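Local structure of replicative DNA helicase DnaB, 1st part (Mycobacterium tuberculosis, 2R5U) at residues B[38-42]-B[68-73]. The protein probably unwinds duplex DNA ahead of the replisome as a hexameric, ATP-dependent 5'-3' helicase, of which this chain is the N-terminal domain. Numbering follows the deposited sequence.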
loop_
_atom_site.group_PDB
_atom_site.type_symbol
_atom_site.label_atom_id
_atom_site.label_comp_id
_atom_site.label_asym_id
_atom_site.label_seq_id
_atom_site.Cartn_x
_atom_site.Cartn_y
_atom_site.Cartn_z
ATOM N N LEU B 38 18.680 15.185 31.092
ATOM C CA LEU B 38 18.778 16.039 29.918
ATOM C C LEU B 38 19.392 17.405 30.266
ATOM O O LEU B 38 20.183 17.929 29.506
ATOM C CB LEU B 38 17.421 16.193 29.231
ATOM C CG LEU B 38 16.851 14.918 28.583
ATOM C CD1 LEU B 38 15.444 15.181 28.079
ATOM C CD2 LEU B 38 17.758 14.397 27.452
ATOM N N GLY B 39 19.004 17.949 31.419
ATOM C CA GLY B 39 19.543 19.219 31.925
ATOM C C GLY B 39 21.038 19.123 32.120
ATOM O O GLY B 39 21.763 20.003 31.695
ATOM N N GLY B 40 21.488 18.028 32.738
ATOM C CA GLY B 40 22.908 17.764 32.984
ATOM C C GLY B 40 23.753 17.679 31.723
ATOM O O GLY B 40 24.807 18.288 31.634
ATOM N N MET B 41 23.274 16.895 30.757
ATOM C CA MET B 41 23.875 16.759 29.436
ATOM C C MET B 41 24.043 18.082 28.701
ATOM O O MET B 41 25.052 18.270 28.043
ATOM C CB MET B 41 23.051 15.795 28.571
ATOM C CG MET B 41 23.018 14.331 29.113
ATOM S SD MET B 41 21.960 13.239 28.073
ATOM C CE MET B 41 23.043 12.962 26.656
ATOM N N LEU B 42 23.058 18.971 28.815
ATOM C CA LEU B 42 23.086 20.288 28.168
ATOM C C LEU B 42 24.126 21.253 28.811
ATOM O O LEU B 42 24.506 22.248 28.204
ATOM C CB LEU B 42 21.686 20.925 28.160
ATOM C CG LEU B 42 20.652 20.331 27.176
ATOM C CD1 LEU B 42 19.234 20.895 27.372
ATOM C CD2 LEU B 42 21.072 20.501 25.729
ATOM N N VAL B 68 15.189 14.938 22.407
ATOM C CA VAL B 68 16.249 15.809 22.920
ATOM C C VAL B 68 17.534 15.002 23.072
ATOM O O VAL B 68 18.593 15.420 22.587
ATOM C CB VAL B 68 15.869 16.481 24.245
ATOM C CG1 VAL B 68 17.077 17.294 24.812
ATOM C CG2 VAL B 68 14.667 17.387 24.022
ATOM N N TYR B 69 17.424 13.844 23.722
ATOM C CA TYR B 69 18.556 12.955 23.927
ATOM C C TYR B 69 19.250 12.576 22.613
ATOM O O TYR B 69 20.484 12.626 22.519
ATOM C CB TYR B 69 18.107 11.702 24.683
ATOM C CG TYR B 69 19.223 10.722 24.995
ATOM C CD1 TYR B 69 20.016 10.884 26.122
ATOM C CD2 TYR B 69 19.476 9.627 24.153
ATOM C CE1 TYR B 69 21.029 9.999 26.414
ATOM C CE2 TYR B 69 20.491 8.720 24.437
ATOM C CZ TYR B 69 21.263 8.923 25.571
ATOM O OH TYR B 69 22.262 8.056 25.892
ATOM N N ASP B 70 18.450 12.189 21.616
ATOM C CA ASP B 70 18.975 11.777 20.296
ATOM C C ASP B 70 19.713 12.933 19.606
ATOM O O ASP B 70 20.763 12.719 18.993
ATOM C CB ASP B 70 17.852 11.257 19.374
ATOM C CG ASP B 70 17.159 9.998 19.904
ATOM O OD1 ASP B 70 17.629 9.375 20.897
ATOM O OD2 ASP B 70 16.097 9.636 19.325
ATOM N N ALA B 71 19.171 14.149 19.726
ATOM C CA ALA B 71 19.823 15.340 19.180
ATOM C C ALA B 71 21.193 15.611 19.855
ATOM O O ALA B 71 22.185 15.885 19.168
ATOM C CB ALA B 71 18.909 16.558 19.293
ATOM N N ILE B 72 21.251 15.501 21.181
ATOM C CA ILE B 72 22.530 15.641 21.913
ATOM C C ILE B 72 23.551 14.572 21.456
ATOM O O ILE B 72 24.713 14.879 21.165
ATOM C CB ILE B 72 22.329 15.573 23.441
ATOM C CG1 ILE B 72 21.359 16.677 23.932
ATOM C CG2 ILE B 72 23.665 15.683 24.164
ATOM C CD1 ILE B 72 20.930 16.484 25.425
ATOM N N LEU B 73 23.119 13.319 21.394
ATOM C CA LEU B 73 24.004 12.249 20.960
ATOM C C LEU B 73 24.476 12.467 19.524
ATOM O O LEU B 73 25.626 12.169 19.205
ATOM C CB LEU B 73 23.330 10.884 21.087
ATOM C CG LEU B 73 23.082 10.286 22.471
ATOM C CD1 LEU B 73 23.194 8.779 22.304
ATOM C CD2 LEU B 73 24.025 10.778 23.577
#
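Met41 makes the broadest contact of residues 38-42 with residues 68-73, laying its thioether end between Tyr69, Ile72 and Leu73. Its chain, extended through chi2, carries SD beside the CD1-CE1 side of the Tyr69 ring, and the bend at chi3 (77°) then keeps CE against the same side. SD lies 4.7 Å from the ring centroid and 71° off the ring normal, an oblique Met-aromatic contact. The methyl carbon CE of Met41 touches Tyr69 CE1 at 3.6 Å and meets Ile72 CG2 at 3.7 Å, while Leu73 CD2 stands 3.9 Å above one face of the same ring, near its rim. Tyr69 therefore has a leucine methyl over a face and the methionine coming in at a slant.

Leu38 reaches across mainly with CD2, which packs against Tyr69 CB at 3.9 Å and Val68 CG1 at 4.0 Å, lying at the edge of the ring, near its plane; its CD1 approaches Val68 CB. Ile72 turns its two branches to different partners. CG1 is anti to the carbonyl carbon (chi1 -58°) and carries CD1 to Met41 CB and, at 4.0 Å, to Leu42 CD2, whereas CG2 serves the methionine methyl. Every one of these cross-contacts is apolar or sulfur-aromatic, and the axes of the two short segments, 10.7 Å apart at closest approach, run in broadly the same direction.

The pair joins helix 31-43 to helix 63-77 in the core of the DnaB N-terminal domain. Neighbouring helices and loops of the same chain surround it: Val51 of helix 45-52 meets Met41, Val87 of helix 84-93 touches both Leu42 and Ile72, Leu109 and Leu106 of helix 102-111 reach Leu38 and Val68, and Phe60 meets the Tyr69 ring. No other chain of the assembly touches the two segments.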